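Local atomic coordinates of endonuclease IV (Thermus thermophilus, PDB entry 3AAM), a protein that cleaves phosphodiester bonds at apurinic or apyrimidinic sites in DNA during base excision repair, and also has 3'-5' exonuclease activity. Residues F6-A11 with L26-F31; K14-A19 with E52-L57; I33-P38 with A66-S71. All blocks are in the same frame, centred on the assembly; numbering follows the deposited sequence.

Contact 1: F6-A11 with L26-F31; sequences FHLSIA and LGLTAF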
ATOM      1  N   PHE A   6      -9.148  -1.750  -5.182  1.00  7.18           N
ATOM      2  CA  PHE A   6      -8.859  -2.964  -4.425  1.00  6.23           C
ATOM      3  C   PHE A   6      -7.534  -3.537  -4.887  1.00  5.67           C
ATOM      4  O   PHE A   6      -6.897  -3.028  -5.812  1.00  6.51           O
ATOM      5  CB  PHE A   6      -9.894  -4.060  -4.702  1.00  6.53           C
ATOM      6  CG  PHE A   6     -11.313  -3.673  -4.430  1.00  7.04           C
ATOM      7  CD1 PHE A   6     -11.667  -3.030  -3.251  1.00  8.53           C
ATOM      8  CD2 PHE A   6     -12.314  -4.024  -5.334  1.00  8.72           C
ATOM      9  CE1 PHE A   6     -13.000  -2.747  -2.970  1.00  9.07           C
ATOM     10  CE2 PHE A   6     -13.649  -3.746  -5.064  1.00  7.59           C
ATOM     11  CZ  PHE A   6     -13.995  -3.109  -3.883  1.00  6.73           C
ATOM     12  N   HIS A   7      -7.140  -4.623  -4.234  1.00  7.25           N
ATOM     13  CA  HIS A   7      -5.949  -5.344  -4.627  1.00  8.16           C
ATOM     14  C   HIS A   7      -6.498  -6.410  -5.565  1.00  8.15           C
ATOM     15  O   HIS A   7      -7.354  -7.214  -5.174  1.00  9.52           O
ATOM     16  CB  HIS A   7      -5.267  -5.997  -3.428  1.00  7.71           C
ATOM     17  CG  HIS A   7      -3.946  -6.603  -3.770  1.00  8.79           C
ATOM     18  ND1 HIS A   7      -3.826  -7.723  -4.565  1.00 11.55           N
ATOM     19  CD2 HIS A   7      -2.684  -6.209  -3.481  1.00  7.78           C
ATOM     20  CE1 HIS A   7      -2.547  -7.992  -4.749  1.00  8.67           C
ATOM     21  NE2 HIS A   7      -1.832  -7.090  -4.102  1.00 10.96           N
ATOM     22  N   LEU A   8      -6.021  -6.395  -6.806  1.00  7.75           N
ATOM     23  CA  LEU A   8      -6.479  -7.323  -7.835  1.00  7.18           C
ATOM     24  C   LEU A   8      -5.462  -8.419  -8.130  1.00  8.43           C
ATOM     25  O   LEU A   8      -4.256  -8.223  -7.967  1.00  9.17           O
ATOM     26  CB  LEU A   8      -6.777  -6.547  -9.121  1.00  6.61           C
ATOM     27  CG  LEU A   8      -7.688  -5.323  -8.973  1.00  7.71           C
ATOM     28  CD1 LEU A   8      -7.767  -4.581 -10.302  1.00  8.80           C
ATOM     29  CD2 LEU A   8      -9.070  -5.758  -8.508  1.00  9.88           C
ATOM     30  N   SER A   9      -5.964  -9.561  -8.591  1.00  8.22           N
ATOM     31  CA  SER A   9      -5.122 -10.706  -8.914  1.00  9.63           C
ATOM     32  C   SER A   9      -4.429 -10.579 -10.263  1.00 11.10           C
ATOM     33  O   SER A   9      -4.941  -9.939 -11.181  1.00 12.29           O
ATOM     34  CB  SER A   9      -5.963 -11.985  -8.906  1.00  9.71           C
ATOM     35  OG  SER A   9      -5.201 -13.088  -9.359  1.00 11.37           O
ATOM     36  N   ILE A  10      -3.254 -11.192 -10.374  1.00 11.08           N
ATOM     37  CA  ILE A  10      -2.506 -11.179 -11.624  1.00 12.52           C
ATOM     38  C   ILE A  10      -2.296 -12.609 -12.103  1.00 13.36           C
ATOM     39  O   ILE A  10      -1.585 -12.850 -13.080  1.00 13.87           O
ATOM     40  CB  ILE A  10      -1.127 -10.494 -11.472  1.00 13.16           C
ATOM     41  CG1 ILE A  10      -0.264 -11.247 -10.458  1.00 14.22           C
ATOM     42  CG2 ILE A  10      -1.313  -9.051 -11.035  1.00 12.18           C
ATOM     43  CD1 ILE A  10       1.192 -10.809 -10.459  1.00 16.14           C
ATOM     44  N   ALA A  11      -2.921 -13.560 -11.414  1.00 13.16           N
ATOM     45  CA  ALA A  11      -2.799 -14.966 -11.780  1.00 16.43           C
ATOM     46  C   ALA A  11      -3.607 -15.259 -13.041  1.00 16.95           C
ATOM     47  O   ALA A  11      -4.512 -14.507 -13.401  1.00 19.74           O
ATOM     48  CB  ALA A  11      -3.282 -15.848 -10.633  1.00 16.18           C
ATOM     49  N   LEU A  26     -14.889  -3.299 -12.943  1.00  9.64           N
ATOM     50  CA  LEU A  26     -15.471  -2.990 -11.642  1.00  9.34           C
ATOM     51  C   LEU A  26     -15.773  -1.506 -11.482  1.00  9.16           C
ATOM     52  O   LEU A  26     -16.565  -1.120 -10.624  1.00 10.15           O
ATOM     53  CB  LEU A  26     -14.523  -3.422 -10.523  1.00 10.06           C
ATOM     54  CG  LEU A  26     -14.360  -4.919 -10.276  1.00  9.77           C
ATOM     55  CD1 LEU A  26     -13.255  -5.150  -9.251  1.00 12.39           C
ATOM     56  CD2 LEU A  26     -15.687  -5.492  -9.786  1.00 13.10           C
ATOM     57  N   GLY A  27     -15.134  -0.677 -12.300  1.00  9.10           N
ATOM     58  CA  GLY A  27     -15.345   0.754 -12.201  1.00  8.64           C
ATOM     59  C   GLY A  27     -14.452   1.391 -11.148  1.00  7.80           C
ATOM     60  O   GLY A  27     -14.797   2.425 -10.580  1.00  7.97           O
ATOM     61  N   LEU A  28     -13.309   0.773 -10.876  1.00  7.55           N
ATOM     62  CA  LEU A  28     -12.373   1.316  -9.890  1.00  6.89           C
ATOM     63  C   LEU A  28     -11.648   2.516 -10.487  1.00  8.07           C
ATOM     64  O   LEU A  28     -11.580   2.662 -11.706  1.00 10.05           O
ATOM     65  CB  LEU A  28     -11.319   0.271  -9.507  1.00  6.62           C
ATOM     66  CG  LEU A  28     -11.780  -1.106  -9.044  1.00  6.80           C
ATOM     67  CD1 LEU A  28     -10.566  -1.925  -8.642  1.00  8.27           C
ATOM     68  CD2 LEU A  28     -12.736  -0.968  -7.872  1.00  6.14           C
ATOM     69  N   THR A  29     -11.107   3.381  -9.631  1.00  7.78           N
ATOM     70  CA  THR A  29     -10.365   4.529 -10.134  1.00  7.66           C
ATOM     71  C   THR A  29      -8.900   4.467  -9.713  1.00  8.28           C
ATOM     72  O   THR A  29      -8.150   5.435  -9.845  1.00  9.06           O
ATOM     73  CB  THR A  29     -11.009   5.871  -9.710  1.00  9.77           C
ATOM     74  OG1 THR A  29     -11.244   5.887  -8.299  1.00 10.54           O
ATOM     75  CG2 THR A  29     -12.340   6.060 -10.440  1.00  8.18           C
ATOM     76  N   ALA A  30      -8.505   3.292  -9.233  1.00  7.03           N
ATOM     77  CA  ALA A  30      -7.139   3.006  -8.813  1.00  5.43           C
ATOM     78  C   ALA A  30      -7.090   1.523  -8.489  1.00  5.05           C
ATOM     79  O   ALA A  30      -8.127   0.913  -8.230  1.00  6.24           O
ATOM     80  CB  ALA A  30      -6.775   3.826  -7.579  1.00  6.79           C
ATOM     81  N   PHE A  31      -5.901   0.931  -8.523  1.00  5.12           N
ATOM     82  CA  PHE A  31      -5.778  -0.482  -8.183  1.00  5.10           C
ATOM     83  C   PHE A  31      -4.377  -0.858  -7.725  1.00  6.26           C
ATOM     84  O   PHE A  31      -3.418  -0.105  -7.907  1.00  7.73           O
ATOM     85  CB  PHE A  31      -6.238  -1.381  -9.350  1.00  6.52           C
ATOM     86  CG  PHE A  31      -5.307  -1.397 -10.530  1.00  6.51           C
ATOM     87  CD1 PHE A  31      -4.293  -2.348 -10.627  1.00  7.94           C
ATOM     88  CD2 PHE A  31      -5.454  -0.473 -11.557  1.00  8.12           C
ATOM     89  CE1 PHE A  31      -3.438  -2.376 -11.737  1.00  8.42           C
ATOM     90  CE2 PHE A  31      -4.608  -0.494 -12.664  1.00  7.19           C
ATOM     91  CZ  PHE A  31      -3.600  -1.445 -12.754  1.00  8.77           C
TER

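Contact 2: K14-A19 with E52-L57; sequences KGVAGA and EAFRAL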
ATOM      1  N   LYS A  14      -4.287 -14.028 -18.282  1.00 18.48           N
ATOM      2  CA  LYS A  14      -4.352 -12.593 -18.541  1.00 18.18           C
ATOM      3  C   LYS A  14      -3.175 -11.853 -17.905  1.00 17.32           C
ATOM      4  O   LYS A  14      -2.888 -10.710 -18.260  1.00 16.85           O
ATOM      5  CB  LYS A  14      -5.661 -12.012 -17.999  1.00 21.32           C
ATOM      6  CG  LYS A  14      -6.923 -12.566 -18.636  1.00 23.98           C
ATOM      7  CD  LYS A  14      -7.051 -12.153 -20.093  1.00 25.40           C
ATOM      8  CE  LYS A  14      -8.407 -12.557 -20.656  1.00 24.77           C
ATOM      9  NZ  LYS A  14      -9.514 -11.933 -19.881  1.00 26.21           N
ATOM     10  N   GLY A  15      -2.499 -12.506 -16.964  1.00 15.59           N
ATOM     11  CA  GLY A  15      -1.366 -11.880 -16.303  1.00 14.19           C
ATOM     12  C   GLY A  15      -1.714 -10.539 -15.681  1.00 13.89           C
ATOM     13  O   GLY A  15      -2.837 -10.333 -15.215  1.00 13.85           O
ATOM     14  N   VAL A  16      -0.755  -9.620 -15.670  1.00 13.76           N
ATOM     15  CA  VAL A  16      -0.999  -8.303 -15.092  1.00 13.53           C
ATOM     16  C   VAL A  16      -2.023  -7.510 -15.898  1.00 12.78           C
ATOM     17  O   VAL A  16      -2.674  -6.607 -15.372  1.00 12.04           O
ATOM     18  CB  VAL A  16       0.309  -7.479 -14.983  1.00 14.66           C
ATOM     19  CG1 VAL A  16       1.278  -8.172 -14.036  1.00 14.01           C
ATOM     20  CG2 VAL A  16       0.941  -7.303 -16.355  1.00 12.25           C
ATOM     21  N   ALA A  17      -2.166  -7.848 -17.175  1.00 11.53           N
ATOM     22  CA  ALA A  17      -3.128  -7.157 -18.026  1.00 12.58           C
ATOM     23  C   ALA A  17      -4.539  -7.438 -17.520  1.00 11.62           C
ATOM     24  O   ALA A  17      -5.432  -6.597 -17.632  1.00 10.98           O
ATOM     25  CB  ALA A  17      -2.983  -7.624 -19.471  1.00 14.47           C
ATOM     26  N   GLY A  18      -4.734  -8.629 -16.961  1.00 11.64           N
ATOM     27  CA  GLY A  18      -6.039  -8.995 -16.444  1.00 10.64           C
ATOM     28  C   GLY A  18      -6.503  -8.072 -15.332  1.00  9.39           C
ATOM     29  O   GLY A  18      -7.696  -7.794 -15.196  1.00 10.07           O
ATOM     30  N   ALA A  19      -5.557  -7.594 -14.529  1.00  9.69           N
ATOM     31  CA  ALA A  19      -5.888  -6.696 -13.430  1.00  8.99           C
ATOM     32  C   ALA A  19      -6.399  -5.364 -13.965  1.00  9.18           C
ATOM     33  O   ALA A  19      -7.341  -4.789 -13.420  1.00  9.44           O
ATOM     34  CB  ALA A  19      -4.663  -6.475 -12.543  1.00  8.70           C
ATOM     35  N   GLU A  52       3.637  -4.365 -22.800  1.00 12.33           N
ATOM     36  CA  GLU A  52       2.936  -3.545 -23.781  1.00 12.99           C
ATOM     37  C   GLU A  52       1.426  -3.590 -23.562  1.00 11.58           C
ATOM     38  O   GLU A  52       0.751  -2.566 -23.647  1.00 11.92           O
ATOM     39  CB  GLU A  52       3.270  -4.029 -25.198  1.00 14.82           C
ATOM     40  CG  GLU A  52       2.802  -3.127 -26.345  1.00 18.81           C
ATOM     41  CD  GLU A  52       1.311  -3.221 -26.632  1.00 21.65           C
ATOM     42  OE1 GLU A  52       0.766  -4.345 -26.623  1.00 19.40           O
ATOM     43  OE2 GLU A  52       0.685  -2.168 -26.884  1.00 23.85           O
ATOM     44  N   ALA A  53       0.902  -4.777 -23.281  1.00 10.66           N
ATOM     45  CA  ALA A  53      -0.530  -4.940 -23.056  1.00 10.63           C
ATOM     46  C   ALA A  53      -0.987  -4.183 -21.812  1.00 10.30           C
ATOM     47  O   ALA A  53      -2.016  -3.508 -21.828  1.00 10.78           O
ATOM     48  CB  ALA A  53      -0.873  -6.419 -22.928  1.00 11.95           C
ATOM     49  N   PHE A  54      -0.213  -4.295 -20.738  1.00 11.52           N
ATOM     50  CA  PHE A  54      -0.527  -3.623 -19.481  1.00 11.25           C
ATOM     51  C   PHE A  54      -0.601  -2.113 -19.691  1.00 10.47           C
ATOM     52  O   PHE A  54      -1.587  -1.469 -19.332  1.00 11.64           O
ATOM     53  CB  PHE A  54       0.549  -3.943 -18.441  1.00 10.01           C
ATOM     54  CG  PHE A  54       0.295  -3.330 -17.091  1.00 10.71           C
ATOM     55  CD1 PHE A  54      -0.493  -3.986 -16.153  1.00 10.94           C
ATOM     56  CD2 PHE A  54       0.828  -2.090 -16.769  1.00 12.13           C
ATOM     57  CE1 PHE A  54      -0.745  -3.413 -14.909  1.00  9.54           C
ATOM     58  CE2 PHE A  54       0.581  -1.508 -15.529  1.00 11.74           C
ATOM     59  CZ  PHE A  54      -0.207  -2.171 -14.598  1.00 10.95           C
ATOM     60  N   ARG A  55       0.454  -1.551 -20.269  1.00 11.24           N
ATOM     61  CA  ARG A  55       0.501  -0.119 -20.523  1.00 11.91           C
ATOM     62  C   ARG A  55      -0.602   0.350 -21.465  1.00 12.21           C
ATOM     63  O   ARG A  55      -1.262   1.351 -21.204  1.00 11.71           O
ATOM     64  CB  ARG A  55       1.867   0.268 -21.101  1.00 12.37           C
ATOM     65  CG  ARG A  55       3.012   0.228 -20.095  1.00 13.47           C
ATOM     66  CD  ARG A  55       4.340   0.552 -20.768  1.00 15.36           C
ATOM     67  NE  ARG A  55       5.429   0.691 -19.803  1.00 15.53           N
ATOM     68  CZ  ARG A  55       5.896   1.856 -19.363  1.00 14.27           C
ATOM     69  NH1 ARG A  55       6.887   1.883 -18.484  1.00 15.29           N
ATOM     70  NH2 ARG A  55       5.382   2.994 -19.808  1.00 18.31           N
ATOM     71  N   ALA A  56      -0.802  -0.372 -22.564  1.00 11.93           N
ATOM     72  CA  ALA A  56      -1.824   0.002 -23.537  1.00 13.43           C
ATOM     73  C   ALA A  56      -3.218  -0.049 -22.930  1.00 12.38           C
ATOM     74  O   ALA A  56      -4.029   0.855 -23.137  1.00 15.15           O
ATOM     75  CB  ALA A  56      -1.745  -0.910 -24.755  1.00 12.30           C
ATOM     76  N   LEU A  57      -3.500  -1.113 -22.185  1.00 13.56           N
ATOM     77  CA  LEU A  57      -4.802  -1.257 -21.552  1.00 14.07           C
ATOM     78  C   LEU A  57      -5.021  -0.164 -20.512  1.00 13.59           C
ATOM     79  O   LEU A  57      -6.100   0.425 -20.439  1.00 14.64           O
ATOM     80  CB  LEU A  57      -4.926  -2.640 -20.903  1.00 14.17           C
ATOM     81  CG  LEU A  57      -5.102  -3.817 -21.867  1.00 15.35           C
ATOM     82  CD1 LEU A  57      -4.880  -5.130 -21.126  1.00 15.62           C
ATOM     83  CD2 LEU A  57      -6.503  -3.769 -22.480  1.00 14.62           C
TER

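Contact 3: I33-P38 with A66-S71; sequences IFAKSP and AVIHAS. With PO4 (phosphate ion), chain C.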
ATOM      1  N   ILE A  33      -1.629  -4.410  -7.194  1.00  6.54           N
ATOM      2  CA  ILE A  33      -1.311  -5.786  -7.553  1.00  7.01           C
ATOM      3  C   ILE A  33       0.029  -6.170  -6.943  1.00  8.35           C
ATOM      4  O   ILE A  33       0.742  -5.321  -6.402  1.00  7.43           O
ATOM      5  CB  ILE A  33      -1.155  -5.956  -9.077  1.00  6.73           C
ATOM      6  CG1 ILE A  33      -0.093  -4.979  -9.596  1.00  7.90           C
ATOM      7  CG2 ILE A  33      -2.485  -5.722  -9.785  1.00  9.21           C
ATOM      8  CD1 ILE A  33       0.326  -5.230 -11.043  1.00  9.69           C
ATOM      9  N   PHE A  34       0.353  -7.457  -7.015  1.00  8.28           N
ATOM     10  CA  PHE A  34       1.645  -7.951  -6.552  1.00  7.53           C
ATOM     11  C   PHE A  34       2.430  -8.061  -7.854  1.00 10.05           C
ATOM     12  O   PHE A  34       1.837  -8.015  -8.933  1.00 11.70           O
ATOM     13  CB  PHE A  34       1.535  -9.348  -5.932  1.00  9.18           C
ATOM     14  CG  PHE A  34       0.892  -9.377  -4.574  1.00  9.21           C
ATOM     15  CD1 PHE A  34       1.395  -8.609  -3.530  1.00 10.39           C
ATOM     16  CD2 PHE A  34      -0.197 -10.210  -4.330  1.00 10.64           C
ATOM     17  CE1 PHE A  34       0.824  -8.671  -2.258  1.00 11.35           C
ATOM     18  CE2 PHE A  34      -0.778 -10.279  -3.060  1.00 10.74           C
ATOM     19  CZ  PHE A  34      -0.265  -9.507  -2.025  1.00 12.97           C
ATOM     20  N   ALA A  35       3.750  -8.200  -7.761  1.00  8.77           N
ATOM     21  CA  ALA A  35       4.585  -8.348  -8.952  1.00  9.04           C
ATOM     22  C   ALA A  35       4.888  -9.828  -9.183  1.00  9.48           C
ATOM     23  O   ALA A  35       5.482 -10.207 -10.194  1.00  8.92           O
ATOM     24  CB  ALA A  35       5.878  -7.556  -8.793  1.00 10.96           C
ATOM     25  N   LYS A  36       4.480 -10.649  -8.220  1.00 10.16           N
ATOM     26  CA  LYS A  36       4.641 -12.100  -8.272  1.00 11.53           C
ATOM     27  C   LYS A  36       3.882 -12.678  -7.086  1.00 13.20           C
ATOM     28  O   LYS A  36       3.477 -11.937  -6.190  1.00 12.50           O
ATOM     29  CB  LYS A  36       6.119 -12.510  -8.201  1.00 12.67           C
ATOM     30  CG  LYS A  36       6.811 -12.261  -6.869  1.00 13.16           C
ATOM     31  CD  LYS A  36       7.451 -10.896  -6.822  1.00 14.48           C
ATOM     32  CE  LYS A  36       8.457 -10.800  -5.685  1.00 14.83           C
ATOM     33  NZ  LYS A  36       9.244  -9.539  -5.776  1.00 12.65           N
ATOM     34  N   SER A  37       3.669 -13.991  -7.081  1.00 13.44           N
ATOM     35  CA  SER A  37       2.950 -14.615  -5.979  1.00 15.01           C
ATOM     36  C   SER A  37       3.638 -14.252  -4.668  1.00 14.99           C
ATOM     37  O   SER A  37       4.851 -14.407  -4.531  1.00 15.92           O
ATOM     38  CB  SER A  37       2.924 -16.135  -6.143  1.00 17.51           C
ATOM     39  OG  SER A  37       2.230 -16.739  -5.066  1.00 22.72           O
ATOM     40  N   PRO A  38       2.869 -13.757  -3.689  1.00 14.83           N
ATOM     41  CA  PRO A  38       3.419 -13.370  -2.386  1.00 16.10           C
ATOM     42  C   PRO A  38       3.874 -14.554  -1.535  1.00 16.64           C
ATOM     43  O   PRO A  38       4.622 -14.384  -0.574  1.00 17.15           O
ATOM     44  CB  PRO A  38       2.265 -12.603  -1.746  1.00 15.96           C
ATOM     45  CG  PRO A  38       1.061 -13.291  -2.310  1.00 15.93           C
ATOM     46  CD  PRO A  38       1.431 -13.446  -3.765  1.00 16.32           C
ATOM     47  N   ALA A  66      -1.711   3.047 -10.254  1.00 11.38           N
ATOM     48  CA  ALA A  66      -1.471   1.672  -9.861  1.00 11.64           C
ATOM     49  C   ALA A  66      -0.404   1.593  -8.785  1.00  9.93           C
ATOM     50  O   ALA A  66       0.482   2.447  -8.700  1.00 10.86           O
ATOM     51  CB  ALA A  66      -1.052   0.855 -11.069  1.00 12.95           C
ATOM     52  N   VAL A  67      -0.499   0.559  -7.961  1.00  8.40           N
ATOM     53  CA  VAL A  67       0.453   0.345  -6.888  1.00  7.69           C
ATOM     54  C   VAL A  67       0.851  -1.119  -6.870  1.00  7.46           C
ATOM     55  O   VAL A  67       0.005  -1.995  -7.036  1.00  6.02           O
ATOM     56  CB  VAL A  67      -0.167   0.657  -5.501  1.00  8.16           C
ATOM     57  CG1 VAL A  67       0.869   0.459  -4.414  1.00  9.91           C
ATOM     58  CG2 VAL A  67      -0.720   2.070  -5.470  1.00 10.02           C
ATOM     59  N   ILE A  68       2.139  -1.384  -6.687  1.00  7.13           N
ATOM     60  CA  ILE A  68       2.610  -2.755  -6.582  1.00  7.10           C
ATOM     61  C   ILE A  68       2.956  -2.972  -5.113  1.00  8.04           C
ATOM     62  O   ILE A  68       3.704  -2.190  -4.521  1.00  9.04           O
ATOM     63  CB  ILE A  68       3.852  -3.016  -7.471  1.00  9.61           C
ATOM     64  CG1 ILE A  68       3.390  -3.271  -8.910  1.00  9.62           C
ATOM     65  CG2 ILE A  68       4.652  -4.200  -6.933  1.00 10.16           C
ATOM     66  CD1 ILE A  68       4.510  -3.487  -9.911  1.00  9.99           C
ATOM     67  N   HIS A  69       2.381  -4.014  -4.521  1.00  5.98           N
ATOM     68  CA  HIS A  69       2.634  -4.331  -3.123  1.00  6.33           C
ATOM     69  C   HIS A  69       3.711  -5.409  -3.042  1.00  7.49           C
ATOM     70  O   HIS A  69       3.660  -6.395  -3.776  1.00  8.15           O
ATOM     71  CB  HIS A  69       1.351  -4.853  -2.457  1.00  7.19           C
ATOM     72  CG  HIS A  69       1.346  -4.730  -0.963  1.00  9.95           C
ATOM     73  ND1 HIS A  69       2.324  -5.279  -0.162  1.00 11.81           N
ATOM     74  CD2 HIS A  69       0.484  -4.103  -0.126  1.00 12.65           C
ATOM     75  CE1 HIS A  69       2.067  -4.994   1.102  1.00 11.05           C
ATOM     76  NE2 HIS A  69       0.956  -4.283   1.152  1.00 10.77           N
ATOM     77  N   ALA A  70       4.692  -5.210  -2.168  1.00  8.38           N
ATOM     78  CA  ALA A  70       5.751  -6.195  -1.972  1.00  9.70           C
ATOM     79  C   ALA A  70       5.151  -7.330  -1.146  1.00 10.31           C
ATOM     80  O   ALA A  70       4.142  -7.145  -0.466  1.00 10.68           O
ATOM     81  CB  ALA A  70       6.926  -5.564  -1.225  1.00  9.73           C
ATOM     82  N   SER A  71       5.764  -8.506  -1.194  1.00  9.06           N
ATOM     83  CA  SER A  71       5.245  -9.629  -0.425  1.00 11.08           C
ATOM     84  C   SER A  71       5.452  -9.438   1.067  1.00 11.16           C
ATOM     85  O   SER A  71       6.335  -8.695   1.492  1.00  9.94           O
ATOM     86  CB  SER A  71       5.925 -10.929  -0.844  1.00 11.42           C
ATOM     87  OG  SER A  71       5.586 -11.965   0.062  1.00 13.48           O
TER
HETATM   88  P   PO4 C 272      -0.168  -5.084   4.500  1.00 15.71           P
HETATM   89  O1  PO4 C 272      -0.452  -6.513   3.904  1.00 14.70           O
HETATM   90  O2  PO4 C 272      -0.704  -3.984   3.504  1.00 16.88           O
HETATM   91  O3  PO4 C 272      -0.891  -4.946   5.872  1.00 17.78           O
HETATM   92  O4  PO4 C 272       1.385  -4.908   4.712  1.00 16.88           O
HETATM   93  O   HOH W   1       5.198  -8.136  -5.306  1.00  8.59           O
HETATM   94  O   HOH W   2       8.020  -8.797  -2.822  1.00 13.94           O

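Contact 1: F6-A11 with L26-F31
The Phe6 ring meets Leu26 CD1 at its edge, near its plane, 4.2 Å from Phe6 CD2, while Leu28 CD2 comes in obliquely, 4.0 Å from the same Phe6 CD2. Both leucines cross the phenylalanine side chain at about a right angle. The other ring, that of Phe31, is approached obliquely by Leu8 CD1, whose nearest atom is Phe31 CB at 3.7 Å. Leu8 uses its second branch differently: CD2 meets Leu28 CD1 tip to tip at 4.1 Å. This rotamer, CG beside the backbone N (chi1 -51°) with chi2 extended, turns the fork toward the other segment, one methyl to Phe31 and one to Leu28. No hydrogen bond crosses the contact. Phe6 N is buried by it without a hydrogen-bond partner in the model, and Leu28 CD1 packs 3.7 Å from that nitrogen. Gly27, with a phi of 85°, is the C-prime residue of a Schellman motif that ends helix 15-26 and turns the chain toward strand 31-34. In the TIM barrel the contact brings the chain leaving strand 3-6 against the connection from helix 15-26 to strand 31-34; Leu260 of helix 253-267 touches Phe6 and Leu28, and Ala23 of helix 15-26 packs on Leu8 and Phe31.

Contact 2: K14-A19 with E52-L57
Ala17 CB packs against two residues of the facing helix, Leu57 through CD1 at 3.5 Å and Ala53 through CB at 4.2 Å. The contact joins helices 15-26 and 48-60, successive members of the outer helical layer of the TIM barrel. Their short segments run nearly parallel, 15° between N-to-C directions, with axes 8.3 Å apart at closest approach. Small side chains, Ala17 and Ala53, lie at this interface, and the backbones come closest at Ala17 and Phe54, whose CA atoms are 4.6 Å apart. Beside the alanines, Val16 crosses Phe54 at about a right angle. Its CG2 methyl lies 3.6 Å from Phe54 CD1, and the carbonyl O of Val16 comes to the edge of the same ring, near its plane. The torsions explain the meeting. Phe54 CG is anti to its backbone N (chi1 -178°), whereas Val16 CG2 occupies the position between backbone N and carbonyl carbon, with CG1 beside the nitrogen. No hydrogen bond links the two segments, so they meet by apolar packing and by the carbonyl at the ring edge. In the next shell, Phe54 also touches Val20 of helix 15-26, Phe31 of the adjoining strand and Leu100 of helix 82-100, which places its ring between the helical layer and the barrel wall. Glu50, on helix 48-60, accepts a hydrogen bond from Val16 N through OE2, tying the start of helix 15-26 to its neighbour. Within that first turn, Gly18 N lies 3.1 Å from both Lys14 O and Gly15 O and donates to each.

Contact 3: I33-P38 with A66-S71
Phe34 presents the edge of its ring to the backbone carbonyl of His69, with Phe34 CD1 3.2 Å from His69 O and the oxygen near the ring plane. The same oxygen accepts a hydrogen bond from a water that in turn accepts from Ala35 N, bridging the two segments just beyond their paired residues. Phe34 CG lies beside its backbone N (chi1 -73°), which sets the ring alongside His69, the two side chains pointing the same way. Pro38 CB sits over the centre of one face of the Phe34 ring. Further back the backbones pair directly: Ile33 N donates to Val67 O at 2.9 Å, and His69 N donates to Ile33 O at 2.8 Å. This is the parallel pairing of strands 31-34 and 66-69, the two strands of a beta-alpha-beta unit of the TIM barrel, with helix 48-60 as the crossover. On the face of the sheet that carries Ile33 and Ile68, their CG1 atoms meet at 3.9 Å, and Ile68 CG2 reaches Ala35 CB. The other side of the sheet carries His69. Its ND1 donates to an in-plane lone pair of Ala70 O at 2.6 Å, and because that oxygen also lies near the imidazole plane the bond restrains the ring's rotation. Its NE2 donates to O2 of a phosphate ion, probably from the crystallisation liquor, at 2.9 Å. Manganese is bound by His172, Asp217 and His219, and the His69 side chain lies about 7 Å from it. Past the strand ends, Ser71 OG donates to Pro38 O at 2.7 Å, again in the carbonyl plane, while a second water accepts from Ser71 N. Lys36 NZ donates only weakly to that water and forms salt bridges to Asp92 and Asp93 of helix 82-100.

How the contacts relate
All three contacts are largely buried, but at different distances from the centre of the chain: contact 3, in the barrel wall, is centred about 9 Å from it, contact 1 about 13 Å, and contact 2, in the outer helical layer, about 20 Å. Contacts 1 and 2 share helix 15-26, at its opposite ends, and are apolar without hydrogen bonds across them. Contact 3, beside the metal site, is held by backbone hydrogen bonds, a serine hydroxyl and a bridging water as well as apolar packing; of its residues, His69 alone bonds the phosphate. They also meet directly: a probable hydrogen bond joins Phe31 O to Val67 N (3.0 Å), Ile10 CG2 packs on Val16 CG1, and Ala19 CB on Ile33 CG2.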